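Local atomic coordinates of toll-like receptor 13 (Mus musculus, PDB entry 4Z0C), a protein that recognises single-stranded RNA of bacterial 23S rRNA through its leucine-rich-repeat ectodomain and signals through MYD88 and TRAF6 to activate NF-kappa-B and inflammatory cytokine secretion. Residues D144-L149 with Y170-P175; S185-K190 with S208-G213; K190-N195 with G213-Q218; A253-N258 with T283-K288. One frame throughout, in Å; residues are numbered along the deposited sequence.

Interaction 1: D144-L149 with Y170-P175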
loop_
_atom_site.group_PDB
_atom_site.type_symbol
_atom_site.label_atom_id
_atom_site.label_comp_id
_atom_site.label_asym_id
_atom_site.label_seq_id
_atom_site.Cartn_x
_atom_site.Cartn_y
_atom_site.Cartn_z
ATOM N N ASP A 144 42.746 -10.622 26.307
ATOM C CA ASP A 144 43.411 -10.654 27.601
ATOM C C ASP A 144 42.430 -10.331 28.725
ATOM O O ASP A 144 42.182 -9.168 29.039
ATOM C CB ASP A 144 44.584 -9.666 27.609
ATOM C CG ASP A 144 45.398 -9.700 28.913
ATOM O OD1 ASP A 144 45.184 -10.594 29.771
ATOM O OD2 ASP A 144 46.265 -8.809 29.067
ATOM N N PHE A 145 41.874 -11.372 29.326
ATOM C CA PHE A 145 40.921 -11.221 30.415
ATOM C C PHE A 145 41.569 -10.723 31.725
ATOM O O PHE A 145 40.944 -9.954 32.472
ATOM C CB PHE A 145 40.196 -12.549 30.630
ATOM C CG PHE A 145 39.092 -12.495 31.641
ATOM C CD1 PHE A 145 38.124 -11.513 31.578
ATOM C CD2 PHE A 145 38.998 -13.459 32.629
ATOM C CE1 PHE A 145 37.092 -11.474 32.497
ATOM C CE2 PHE A 145 37.970 -13.425 33.549
ATOM C CZ PHE A 145 37.010 -12.430 33.477
ATOM N N SER A 146 42.824 -11.109 31.976
ATOM C CA SER A 146 43.545 -10.646 33.184
ATOM C C SER A 146 43.553 -9.140 33.276
ATOM O O SER A 146 43.285 -8.581 34.335
ATOM C CB SER A 146 44.994 -11.159 33.236
ATOM O OG SER A 146 45.044 -12.571 33.385
ATOM N N GLY A 147 43.852 -8.488 32.157
ATOM C CA GLY A 147 43.873 -7.035 32.092
ATOM C C GLY A 147 42.539 -6.377 32.408
ATOM O O GLY A 147 42.501 -5.322 33.021
ATOM N N ILE A 148 41.444 -6.983 31.960
ATOM C CA ILE A 148 40.117 -6.462 32.275
ATOM C C ILE A 148 39.854 -6.593 33.771
ATOM O O ILE A 148 39.352 -5.669 34.398
ATOM C CB ILE A 148 38.990 -7.187 31.488
ATOM C CG1 ILE A 148 39.229 -7.077 29.984
ATOM C CG2 ILE A 148 37.633 -6.589 31.852
ATOM C CD1 ILE A 148 39.213 -5.651 29.498
ATOM N N LEU A 149 40.193 -7.747 34.341
ATOM C CA LEU A 149 40.049 -7.961 35.782
ATOM C C LEU A 149 40.844 -6.955 36.612
ATOM O O LEU A 149 40.362 -6.477 37.638
ATOM C CB LEU A 149 40.423 -9.391 36.167
ATOM C CG LEU A 149 39.337 -10.439 35.940
ATOM C CD1 LEU A 149 39.896 -11.825 36.171
ATOM C CD2 LEU A 149 38.164 -10.182 36.866
ATOM N N TYR A 170 40.912 -17.748 27.543
ATOM C CA TYR A 170 41.195 -18.290 28.868
ATOM C C TYR A 170 40.764 -17.374 30.009
ATOM O O TYR A 170 40.834 -16.155 29.895
ATOM C CB TYR A 170 42.692 -18.584 28.991
ATOM C CG TYR A 170 43.171 -19.567 27.957
ATOM C CD1 TYR A 170 42.794 -20.900 28.029
ATOM C CD2 TYR A 170 43.985 -19.167 26.898
ATOM C CE1 TYR A 170 43.202 -21.809 27.083
ATOM C CE2 TYR A 170 44.408 -20.083 25.942
ATOM C CZ TYR A 170 44.014 -21.404 26.051
ATOM O OH TYR A 170 44.405 -22.341 25.124
ATOM N N LEU A 171 40.344 -17.970 31.120
ATOM C CA LEU A 171 40.109 -17.203 32.336
ATOM C C LEU A 171 41.433 -16.913 33.049
ATOM O O LEU A 171 42.490 -17.362 32.610
ATOM C CB LEU A 171 39.138 -17.925 33.278
ATOM C CG LEU A 171 37.634 -17.887 32.989
ATOM C CD1 LEU A 171 37.318 -17.053 31.751
ATOM C CD2 LEU A 171 37.054 -19.281 32.889
ATOM N N ASP A 172 41.370 -16.131 34.124
ATOM C CA ASP A 172 42.564 -15.739 34.879
ATOM C C ASP A 172 42.804 -16.626 36.117
ATOM O O ASP A 172 41.852 -17.105 36.737
ATOM C CB ASP A 172 42.452 -14.261 35.277
ATOM C CG ASP A 172 43.494 -13.849 36.301
ATOM O OD1 ASP A 172 43.211 -13.975 37.511
ATOM O OD2 ASP A 172 44.590 -13.402 35.899
ATOM N N HIS A 173 44.070 -16.832 36.485
ATOM C CA HIS A 173 44.389 -17.734 37.599
ATOM C C HIS A 173 45.261 -17.186 38.728
ATOM O O HIS A 173 46.055 -17.917 39.313
ATOM C CB HIS A 173 44.913 -19.069 37.078
ATOM C CG HIS A 173 43.910 -19.793 36.241
ATOM N ND1 HIS A 173 42.878 -20.529 36.789
ATOM C CD2 HIS A 173 43.744 -19.856 34.900
ATOM C CE1 HIS A 173 42.137 -21.028 35.820
ATOM N NE2 HIS A 173 42.640 -20.635 34.662
ATOM N N SER A 174 45.108 -15.901 39.027
ATOM C CA SER A 174 45.621 -15.332 40.266
ATOM C C SER A 174 44.408 -14.989 41.110
ATOM O O SER A 174 43.434 -14.452 40.593
ATOM C CB SER A 174 46.469 -14.087 40.006
ATOM O OG SER A 174 47.152 -14.188 38.770
ATOM N N PRO A 175 44.442 -15.344 42.403
ATOM C CA PRO A 175 43.255 -15.181 43.251
ATOM C C PRO A 175 42.719 -13.753 43.288
ATOM O O PRO A 175 43.456 -12.806 43.569
ATOM C CB PRO A 175 43.748 -15.610 44.634
ATOM C CG PRO A 175 44.883 -16.536 44.355
ATOM C CD PRO A 175 45.531 -16.058 43.090
#

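Interaction 2: S185-K190 with S208-G213. With NAG (2-acetamido-2-deoxy-beta-D-glucopyranose), chain F.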
loop_
_atom_site.group_PDB
_atom_site.type_symbol
_atom_site.label_atom_id
_atom_site.label_comp_id
_atom_site.label_asym_id
_atom_site.label_seq_id
_atom_site.Cartn_x
_atom_site.Cartn_y
_atom_site.Cartn_z
ATOM N N SER A 185 28.772 -12.015 31.627
ATOM C CA SER A 185 28.547 -12.703 30.375
ATOM C C SER A 185 29.796 -12.860 29.523
ATOM O O SER A 185 30.489 -11.884 29.250
ATOM C CB SER A 185 27.451 -11.993 29.570
ATOM O OG SER A 185 27.303 -12.617 28.307
ATOM N N PHE A 186 30.067 -14.094 29.099
ATOM C CA PHE A 186 31.126 -14.384 28.124
ATOM C C PHE A 186 30.552 -14.846 26.774
ATOM O O PHE A 186 31.241 -15.512 25.995
ATOM C CB PHE A 186 32.062 -15.483 28.644
ATOM C CG PHE A 186 32.831 -15.096 29.858
ATOM C CD1 PHE A 186 34.008 -14.361 29.747
ATOM C CD2 PHE A 186 32.379 -15.455 31.116
ATOM C CE1 PHE A 186 34.723 -13.985 30.875
ATOM C CE2 PHE A 186 33.084 -15.080 32.247
ATOM C CZ PHE A 186 34.257 -14.341 32.122
ATOM N N GLU A 187 29.291 -14.523 26.512
ATOM C CA GLU A 187 28.636 -14.975 25.290
ATOM C C GLU A 187 29.440 -14.601 24.045
ATOM O O GLU A 187 29.911 -13.480 23.909
ATOM C CB GLU A 187 27.220 -14.391 25.193
ATOM C CG GLU A 187 26.509 -14.700 23.891
ATOM C CD GLU A 187 25.241 -13.883 23.701
ATOM O OE1 GLU A 187 24.608 -13.533 24.723
ATOM O OE2 GLU A 187 24.868 -13.609 22.531
ATOM N N GLY A 188 29.610 -15.555 23.143
ATOM C CA GLY A 188 30.193 -15.268 21.847
ATOM C C GLY A 188 31.676 -14.986 21.903
ATOM O O GLY A 188 32.215 -14.254 21.081
ATOM N N ASN A 189 32.344 -15.596 22.865
ATOM C CA ASN A 189 33.795 -15.565 22.896
ATOM C C ASN A 189 34.346 -16.885 22.379
ATOM O O ASN A 189 33.670 -17.612 21.643
ATOM C CB ASN A 189 34.288 -15.302 24.309
ATOM C CG ASN A 189 34.223 -13.854 24.674
ATOM O OD1 ASN A 189 35.206 -13.136 24.544
ATOM N ND2 ASN A 189 33.064 -13.407 25.140
ATOM N N LYS A 190 35.562 -17.213 22.780
ATOM C CA LYS A 190 36.166 -18.459 22.333
ATOM C C LYS A 190 36.811 -19.217 23.492
ATOM O O LYS A 190 37.935 -19.705 23.387
ATOM C CB LYS A 190 37.137 -18.212 21.170
ATOM C CG LYS A 190 37.550 -16.772 21.014
ATOM C CD LYS A 190 37.603 -16.377 19.561
ATOM C CE LYS A 190 38.724 -17.109 18.860
ATOM N NZ LYS A 190 40.073 -16.621 19.278
ATOM N N SER A 208 26.724 -16.304 31.812
ATOM C CA SER A 208 26.576 -16.848 30.473
ATOM C C SER A 208 27.913 -17.186 29.854
ATOM O O SER A 208 28.843 -16.388 29.912
ATOM C CB SER A 208 25.800 -15.884 29.549
ATOM O OG SER A 208 25.771 -16.437 28.248
ATOM N N ALA A 209 28.014 -18.375 29.279
ATOM C CA ALA A 209 29.199 -18.734 28.513
ATOM C C ALA A 209 28.739 -19.256 27.168
ATOM O O ALA A 209 29.441 -20.018 26.513
ATOM C CB ALA A 209 30.039 -19.786 29.254
ATOM N N SER A 210 27.563 -18.801 26.745
ATOM C CA SER A 210 26.938 -19.252 25.509
ATOM C C SER A 210 27.744 -18.934 24.240
ATOM O O SER A 210 28.512 -17.979 24.209
ATOM C CB SER A 210 25.526 -18.672 25.408
ATOM O OG SER A 210 25.479 -17.663 24.427
ATOM N N ARG A 211 27.585 -19.774 23.217
ATOM C CA ARG A 211 28.203 -19.591 21.897
ATOM C C ARG A 211 29.718 -19.405 21.935
ATOM O O ARG A 211 30.235 -18.439 21.376
ATOM C CB ARG A 211 27.562 -18.399 21.166
ATOM C CG ARG A 211 26.028 -18.392 21.174
ATOM C CD ARG A 211 25.489 -16.999 20.854
ATOM N NE ARG A 211 25.531 -16.785 19.419
ATOM C CZ ARG A 211 26.453 -16.065 18.789
ATOM N NH1 ARG A 211 27.423 -15.460 19.471
ATOM N NH2 ARG A 211 26.398 -15.951 17.467
ATOM N N ASN A 212 30.438 -20.349 22.533
ATOM C CA ASN A 212 31.885 -20.186 22.712
ATOM C C ASN A 212 32.845 -21.013 21.854
ATOM O O ASN A 212 33.976 -21.255 22.264
ATOM C CB ASN A 212 32.283 -20.303 24.193
ATOM C CG ASN A 212 32.271 -18.962 24.910
ATOM O OD1 ASN A 212 33.269 -18.238 24.920
ATOM N ND2 ASN A 212 31.149 -18.637 25.532
ATOM N N GLY A 213 32.425 -21.443 20.674
ATOM C CA GLY A 213 33.389 -22.031 19.761
ATOM C C GLY A 213 33.309 -23.523 19.512
ATOM O O GLY A 213 32.376 -24.198 19.953
HETATM C C1 NAG F . 21.219 -17.637 26.736
HETATM C C2 NAG F . 19.793 -17.122 26.876
HETATM C C3 NAG F . 19.118 -16.938 25.516
HETATM C C4 NAG F . 20.034 -16.154 24.592
HETATM C C5 NAG F . 21.320 -16.967 24.495
HETATM C C6 NAG F . 22.289 -16.486 23.430
HETATM C C7 NAG F . 18.432 -17.613 28.762
HETATM C C8 NAG F . 17.562 -18.567 29.525
HETATM N N2 NAG F . 19.046 -18.065 27.680
HETATM O O3 NAG F . 17.875 -16.297 25.657
HETATM O O4 NAG F . 19.411 -15.942 23.350
HETATM O O5 NAG F . 21.917 -16.878 25.765
HETATM O O6 NAG F . 22.274 -15.079 23.467
HETATM O O7 NAG F . 18.568 -16.443 29.110
HETATM O O HOH W 1 23.780 -15.249 26.915
#

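Interaction 3: K190-N195 with G213-Q218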
loop_
_atom_site.group_PDB
_atom_site.type_symbol
_atom_site.label_atom_id
_atom_site.label_comp_id
_atom_site.label_asym_id
_atom_site.label_seq_id
_atom_site.Cartn_x
_atom_site.Cartn_y
_atom_site.Cartn_z
ATOM N N LYS A 190 35.562 -17.213 22.780
ATOM C CA LYS A 190 36.166 -18.459 22.333
ATOM C C LYS A 190 36.811 -19.217 23.492
ATOM O O LYS A 190 37.935 -19.705 23.387
ATOM C CB LYS A 190 37.137 -18.212 21.170
ATOM C CG LYS A 190 37.550 -16.772 21.014
ATOM C CD LYS A 190 37.603 -16.377 19.561
ATOM C CE LYS A 190 38.724 -17.109 18.860
ATOM N NZ LYS A 190 40.073 -16.621 19.278
ATOM N N LEU A 191 36.073 -19.284 24.600
ATOM C CA LEU A 191 36.518 -19.935 25.831
ATOM C C LEU A 191 36.891 -21.394 25.655
ATOM O O LEU A 191 36.120 -22.166 25.089
ATOM C CB LEU A 191 35.426 -19.863 26.894
ATOM C CG LEU A 191 35.203 -18.507 27.547
ATOM C CD1 LEU A 191 34.015 -18.589 28.493
ATOM C CD2 LEU A 191 36.458 -18.091 28.280
ATOM N N ARG A 192 38.053 -21.769 26.187
ATOM C CA ARG A 192 38.493 -23.161 26.191
ATOM C C ARG A 192 38.257 -23.754 27.565
ATOM O O ARG A 192 38.341 -24.960 27.740
ATOM C CB ARG A 192 39.978 -23.275 25.845
ATOM C CG ARG A 192 40.351 -22.794 24.459
ATOM C CD ARG A 192 40.460 -23.929 23.456
ATOM N NE ARG A 192 40.790 -23.420 22.126
ATOM C CZ ARG A 192 42.027 -23.183 21.698
ATOM N NH1 ARG A 192 42.232 -22.716 20.475
ATOM N NH2 ARG A 192 43.062 -23.403 22.499
ATOM N N GLU A 193 37.937 -22.906 28.537
ATOM C CA GLU A 193 37.782 -23.375 29.913
ATOM C C GLU A 193 36.654 -22.649 30.642
ATOM O O GLU A 193 36.303 -21.520 30.309
ATOM C CB GLU A 193 39.091 -23.165 30.689
ATOM C CG GLU A 193 39.146 -21.809 31.399
ATOM C CD GLU A 193 40.545 -21.372 31.799
ATOM O OE1 GLU A 193 41.353 -21.049 30.899
ATOM O OE2 GLU A 193 40.828 -21.323 33.017
ATOM N N LEU A 194 36.097 -23.307 31.649
ATOM C CA LEU A 194 35.129 -22.683 32.539
ATOM C C LEU A 194 35.556 -22.889 33.995
ATOM O O LEU A 194 34.734 -23.179 34.862
ATOM C CB LEU A 194 33.719 -23.244 32.301
ATOM C CG LEU A 194 32.946 -22.626 31.129
ATOM C CD1 LEU A 194 31.617 -23.322 30.899
ATOM C CD2 LEU A 194 32.730 -21.144 31.360
ATOM N N ASN A 195 36.851 -22.732 34.250
ATOM C CA ASN A 195 37.420 -22.943 35.579
ATOM C C ASN A 195 37.496 -21.631 36.366
ATOM O O ASN A 195 38.395 -20.816 36.143
ATOM C CB ASN A 195 38.818 -23.572 35.427
ATOM C CG ASN A 195 39.507 -23.827 36.756
ATOM O OD1 ASN A 195 38.930 -23.615 37.829
ATOM N ND2 ASN A 195 40.763 -24.268 36.690
ATOM N N GLY A 213 32.425 -21.443 20.674
ATOM C CA GLY A 213 33.389 -22.031 19.761
ATOM C C GLY A 213 33.309 -23.523 19.512
ATOM O O GLY A 213 32.376 -24.198 19.953
ATOM N N ASN A 214 34.306 -24.034 18.795
ATOM C CA ASN A 214 34.315 -25.429 18.368
ATOM C C ASN A 214 34.846 -26.405 19.421
ATOM O O ASN A 214 34.239 -27.443 19.677
ATOM C CB ASN A 214 35.143 -25.563 17.087
ATOM C CG ASN A 214 34.508 -24.856 15.899
ATOM O OD1 ASN A 214 35.059 -23.882 15.383
ATOM N ND2 ASN A 214 33.350 -25.340 15.461
ATOM N N LYS A 215 35.967 -26.050 20.039
ATOM C CA LYS A 215 36.613 -26.905 21.037
ATOM C C LYS A 215 35.758 -27.191 22.272
ATOM O O LYS A 215 35.215 -26.271 22.896
ATOM C CB LYS A 215 37.970 -26.336 21.461
ATOM C CG LYS A 215 39.083 -26.622 20.456
ATOM C CD LYS A 215 40.257 -27.370 21.095
ATOM C CE LYS A 215 39.948 -28.858 21.293
ATOM N NZ LYS A 215 41.113 -29.640 21.821
ATOM N N VAL A 216 35.622 -28.477 22.591
ATOM C CA VAL A 216 34.818 -28.922 23.727
ATOM C C VAL A 216 35.459 -28.555 25.077
ATOM O O VAL A 216 36.652 -28.762 25.295
ATOM C CB VAL A 216 34.521 -30.438 23.655
ATOM C CG1 VAL A 216 35.807 -31.224 23.495
ATOM C CG2 VAL A 216 33.734 -30.895 24.880
ATOM N N ILE A 217 34.646 -27.991 25.967
ATOM C CA ILE A 217 35.095 -27.559 27.282
ATOM C C ILE A 217 34.894 -28.661 28.306
ATOM O O ILE A 217 33.766 -29.110 28.526
ATOM C CB ILE A 217 34.316 -26.314 27.759
ATOM C CG1 ILE A 217 34.624 -25.110 26.865
ATOM C CG2 ILE A 217 34.672 -26.000 29.192
ATOM C CD1 ILE A 217 33.805 -23.854 27.194
ATOM N N GLN A 218 35.995 -29.081 28.927
ATOM C CA GLN A 218 36.006 -30.150 29.930
ATOM C C GLN A 218 36.383 -29.620 31.305
ATOM O O GLN A 218 35.962 -30.142 32.338
ATOM C CB GLN A 218 37.031 -31.208 29.537
ATOM C CG GLN A 218 36.534 -32.252 28.585
ATOM C CD GLN A 218 37.675 -32.998 27.921
ATOM O OE1 GLN A 218 38.335 -32.471 27.021
ATOM N NE2 GLN A 218 37.941 -34.218 28.391
#

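Interaction 4: A253-N258 with T283-K288. With NAG (2-acetamido-2-deoxy-beta-D-glucopyranose), chain F.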
loop_
_atom_site.group_PDB
_atom_site.type_symbol
_atom_site.label_atom_id
_atom_site.label_comp_id
_atom_site.label_asym_id
_atom_site.label_seq_id
_atom_site.Cartn_x
_atom_site.Cartn_y
_atom_site.Cartn_z
ATOM N N ALA A 253 17.611 -21.814 36.766
ATOM C CA ALA A 253 17.391 -21.829 35.329
ATOM C C ALA A 253 18.657 -22.274 34.619
ATOM O O ALA A 253 19.771 -21.894 35.006
ATOM C CB ALA A 253 16.932 -20.429 34.824
ATOM N N MET A 254 18.481 -23.086 33.581
ATOM C CA MET A 254 19.601 -23.550 32.782
ATOM C C MET A 254 19.264 -23.483 31.310
ATOM O O MET A 254 18.114 -23.675 30.911
ATOM C CB MET A 254 19.965 -24.992 33.144
ATOM C CG MET A 254 21.341 -25.389 32.644
ATOM S SD MET A 254 22.026 -26.786 33.525
ATOM C CE MET A 254 23.659 -26.848 32.804
ATOM N N ASP A 255 20.280 -23.236 30.497
ATOM C CA ASP A 255 20.083 -23.229 29.065
ATOM C C ASP A 255 21.094 -24.189 28.465
ATOM O O ASP A 255 22.297 -23.945 28.526
ATOM C CB ASP A 255 20.254 -21.801 28.489
ATOM C CG ASP A 255 19.653 -21.657 27.076
ATOM O OD1 ASP A 255 19.521 -22.680 26.361
ATOM O OD2 ASP A 255 19.337 -20.515 26.666
ATOM N N LEU A 256 20.600 -25.276 27.882
ATOM C CA LEU A 256 21.448 -26.306 27.293
ATOM C C LEU A 256 21.265 -26.488 25.774
ATOM O O LEU A 256 21.552 -27.566 25.232
ATOM C CB LEU A 256 21.208 -27.646 28.012
ATOM C CG LEU A 256 21.766 -27.764 29.436
ATOM C CD1 LEU A 256 21.343 -29.067 30.070
ATOM C CD2 LEU A 256 23.278 -27.662 29.393
ATOM N N SER A 257 20.772 -25.458 25.093
ATOM C CA SER A 257 20.491 -25.552 23.650
ATOM C C SER A 257 21.737 -25.780 22.789
ATOM O O SER A 257 22.827 -25.341 23.130
ATOM C CB SER A 257 19.800 -24.268 23.180
ATOM O OG SER A 257 18.688 -23.944 24.006
ATOM N N ASN A 258 21.570 -26.440 21.652
ATOM C CA ASN A 258 22.674 -26.583 20.705
ATOM C C ASN A 258 22.936 -25.256 20.005
ATOM O O ASN A 258 22.080 -24.372 20.021
ATOM C CB ASN A 258 22.328 -27.622 19.639
ATOM C CG ASN A 258 22.258 -29.017 20.190
ATOM O OD1 ASN A 258 22.937 -29.347 21.163
ATOM N ND2 ASN A 258 21.420 -29.852 19.577
ATOM N N THR A 283 13.412 -23.666 35.465
ATOM C CA THR A 283 13.393 -23.228 34.083
ATOM C C THR A 283 14.480 -23.943 33.299
ATOM O O THR A 283 15.661 -23.912 33.675
ATOM C CB THR A 283 13.615 -21.715 33.967
ATOM O OG1 THR A 283 12.445 -21.015 34.413
ATOM C CG2 THR A 283 13.917 -21.322 32.533
ATOM N N LEU A 284 14.064 -24.617 32.227
ATOM C CA LEU A 284 14.992 -25.281 31.323
ATOM C C LEU A 284 14.736 -24.861 29.880
ATOM O O LEU A 284 13.668 -25.130 29.318
ATOM C CB LEU A 284 14.910 -26.813 31.474
ATOM C CG LEU A 284 15.807 -27.573 30.497
ATOM C CD1 LEU A 284 17.263 -27.214 30.714
ATOM C CD2 LEU A 284 15.591 -29.066 30.583
ATOM N N VAL A 285 15.726 -24.196 29.294
ATOM C CA VAL A 285 15.692 -23.850 27.889
ATOM C C VAL A 285 16.475 -24.905 27.100
ATOM O O VAL A 285 17.675 -25.108 27.298
ATOM C CB VAL A 285 16.193 -22.408 27.661
ATOM C CG1 VAL A 285 16.080 -22.014 26.188
ATOM C CG2 VAL A 285 15.350 -21.440 28.498
ATOM N N PHE A 286 15.777 -25.567 26.187
ATOM C CA PHE A 286 16.210 -26.849 25.643
ATOM C C PHE A 286 15.934 -26.890 24.131
ATOM O O PHE A 286 15.035 -27.589 23.668
ATOM C CB PHE A 286 15.435 -27.955 26.373
ATOM C CG PHE A 286 16.222 -29.213 26.613
ATOM C CD1 PHE A 286 17.512 -29.156 27.122
ATOM C CD2 PHE A 286 15.650 -30.460 26.366
ATOM C CE1 PHE A 286 18.234 -30.315 27.350
ATOM C CE2 PHE A 286 16.360 -31.622 26.595
ATOM C CZ PHE A 286 17.656 -31.548 27.088
ATOM N N GLN A 287 16.750 -26.154 23.375
ATOM C CA GLN A 287 16.464 -25.818 21.984
ATOM C C GLN A 287 17.405 -26.339 20.899
ATOM O O GLN A 287 18.556 -26.670 21.154
ATOM C CB GLN A 287 16.408 -24.297 21.827
ATOM C CG GLN A 287 15.319 -23.626 22.604
ATOM C CD GLN A 287 15.209 -22.167 22.217
ATOM O OE1 GLN A 287 16.157 -21.592 21.676
ATOM N NE2 GLN A 287 14.036 -21.578 22.428
ATOM N N LYS A 288 16.885 -26.351 19.669
ATOM C CA LYS A 288 17.668 -26.647 18.468
ATOM C C LYS A 288 18.081 -28.114 18.331
ATOM O O LYS A 288 19.262 -28.441 18.246
ATOM C CB LYS A 288 18.859 -25.681 18.287
ATOM C CG LYS A 288 18.429 -24.260 17.915
ATOM C CD LYS A 288 19.615 -23.355 17.562
ATOM C CE LYS A 288 19.247 -21.869 17.645
ATOM N NZ LYS A 288 20.419 -20.955 17.454
HETATM C C1 NAG F . 21.219 -17.637 26.736
HETATM C C2 NAG F . 19.793 -17.122 26.876
HETATM C C3 NAG F . 19.118 -16.938 25.516
HETATM C C4 NAG F . 20.034 -16.154 24.592
HETATM C C5 NAG F . 21.320 -16.967 24.495
HETATM C C6 NAG F . 22.289 -16.486 23.430
HETATM C C7 NAG F . 18.432 -17.613 28.762
HETATM C C8 NAG F . 17.562 -18.567 29.525
HETATM N N2 NAG F . 19.046 -18.065 27.680
HETATM O O3 NAG F . 17.875 -16.297 25.657
HETATM O O4 NAG F . 19.411 -15.942 23.350
HETATM O O5 NAG F . 21.917 -16.878 25.765
HETATM O O6 NAG F . 22.274 -15.079 23.467
HETATM O O7 NAG F . 18.568 -16.443 29.110
#

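Interaction 1: D144-L149 with Y170-P175
Tyr170 meets Phe145 through its backbone: the carbonyl O of Tyr170 lies 3.7 Å from Phe145 CB. The contact joins two successive leucine-rich repeats, LRR 5 and LRR 6, of the receptor ectodomain. Segment 144-149 opens the short helix 145-152. Asp144 is its N-cap, and OD1 accepts weakly from Gly147 N. Segment 170-175 is irregular and runs toward strand 176-177. The phenol of Tyr170 leads away from the helix, to Arg192 and Glu193 of the following repeat. Leu171 comes next. Leu171 CD1 touches the CD2-CE2 side of the ring, 4.1 Å from Phe145 CD2. CG of Phe145 is anti to the backbone N (chi1 -174°), which carries the ring to Leu171 and the backbone N of Asp172. Leu149 CG covers part of one face of that ring, near the rim, and Phe186 of the next repeat packs against it edge-to-face. Asp172 then brings its backbone N to the ring edge, 3.9 Å from Phe145 CD2. Asp172 CB rests on Leu149 CD1 at 3.6 Å. The carboxylate of Asp172 is shared out. OD1 accepts from Ser174 N, which makes an Asx turn, and forms a salt bridge with Arg176. These bonds fix the carboxylate beside the first turn of the helix. The other oxygen, Asp172 OD2, offers its anti lone pair to Ser146 OG, which donates at 2.7 Å.

Interaction 2: S185-K190 with S208-G213
Asn212 lays its amide against the turn formed by Phe186 to Asn189. This is the asparagine-ladder region of a leucine-rich repeat, where LRR 7 and LRR 8 stack just past their parallel bridge at Ser185 and Ser208. Two amides grip the carbonyl O of Phe186 from opposite faces of its plane. Asn212 ND2 donates to Phe186 O from one face at 3.2 Å, and Asn189 ND2 from the other at 2.9 Å. The Asn189 amide also bonds to Leu163 and Ile168 of the preceding repeat, so its rotation is fixed. The Phe186 ring turns away from the neighbouring segment into the core, and Ser208 O lies near its edge. Ser208 O accepts from Phe186 N at 2.7 Å, while Gly188 N donates to Ser210 O at 2.9 Å. Glu187 is extended, with CG anti to the backbone N (chi1 174°). Glu187 CG sits 3.2 Å from Ser210 OG. Glu187 and Arg211 cross with their carboxylate and guanidinium planes 67° apart. Glu187 OE2 is 4.4 Å from Arg211 NH1 and far off the guanidinium plane. This is too long for a salt bridge, so any attraction is probably only long-range. The carboxylate faces an N-linked sugar instead. One water links Glu187, Ser208 and the sugar: it donates to Glu187 OE1 and to the sugar O5, and accepts from Ser208 OG at 2.7 Å.

Interaction 3: K190-N195 with G213-Q218
Ile217 fills the space beside the backbone of Leu191 to Leu194 and carries most of this contact. The two segments are matching parts of LRR 7 and LRR 8, where the chains leave the parallel strands. CG1 of Ile217 lies beside the backbone N (chi1 -66°), which leaves CG2 anti to it, and the two branches meet different parts of the neighbouring chain. Ile217 CG1 lies 3.8 Å from Arg192 O, and Ile217 CG2 lies 3.9 Å from Leu194 N. The extended chi2 of 175° carries CD1 to Leu191 and Leu194. Ile217 CD1 is 3.6 Å from Leu191 O, 4.3 Å from Leu191 CB and 4.2 Å from Leu194 CG. Leu191 and Leu194 are both buried, and both also pack on Ala209. At the exposed end, Arg192 bends at chi2 (-98°), which brings its end back toward Lys215. Lys215 CD then lies over one face of the guanidinium, and Lys215 CG is 4.0 Å from Arg192 NE. The lysine amine leads away, with Lys215 NZ 6.2 Å from Arg192 NE. Glu193 CB points away from 213-218; its carboxylate bonds to His173 NE2 and, weakly, to Leu171 N. The contact is van der Waals packing of Ile217 on leucine side chains and peptide groups. Aliphatic carbons of Lys215 meet the flat arginine group while the two like charges stay apart, which should limit their repulsion.

Interaction 4: A253-N258 with T283-K288
Val285 N donates to Met254 O at 2.9 Å in a nearly straight bond (172°). Backbone bonds from Met254 N to Thr283 O and Leu256 N to Val285 O run alongside, and Asn258 N to Gln287 O continues the ladder beyond the strands. Side chains add to it. Ser257 OG donates to Asp255 OD1 at 2.8 Å and accepts from Gln287 N at 3.0 Å. With OG beside its own backbone N (chi1 -51°), Ser257 can bridge the two segments. The other Asp255 oxygen, OD2, accepts from N2 of an N-linked sugar at 2.7 Å, so both ends of the carboxylate are held. Asn258 ND2 donates to Lys288 O at 2.9 Å, tilted out of the carbonyl plane, and also reaches Gly264 O. Packing follows the two faces. Ala253 CB meets Thr283 CB at 3.7 Å, and Val285 crosses Asp255 on the same face. Met254 CB approaches Leu284 CD1 on the other face, covered by helix 268-275. Just beyond the strands, Leu256 CB lies at the Phe286 ring edge, 4.1 Å from Phe286 CE1. Neighbouring parallel strands in register are typical of the leucine-rich-repeat solenoid; here helix 268-275 makes the connection.

The four contacts lie in repeats LRR 5 to LRR 11 of the solenoid, all on one side of the chain's centre. Interaction 1 comes first, 2 and 3 interleave, and 4 comes last. Interactions 2 and 3 join the same pair of repeats. Their centres are 9 Å apart, and they share Lys190 and Gly213. Asn212 OD1 hydrogen-bonds to Leu191 N between them. Interaction 1 precedes both, about 16 Å and 15 Å away between centres, and touches both through Phe145-Phe186 and His173-Glu193. Interaction 4 lies further on and touches none directly, but it meets the same sugar as interaction 2. Together they show repeat-to-repeat stacking continuing through the curved RNA-binding ectodomain.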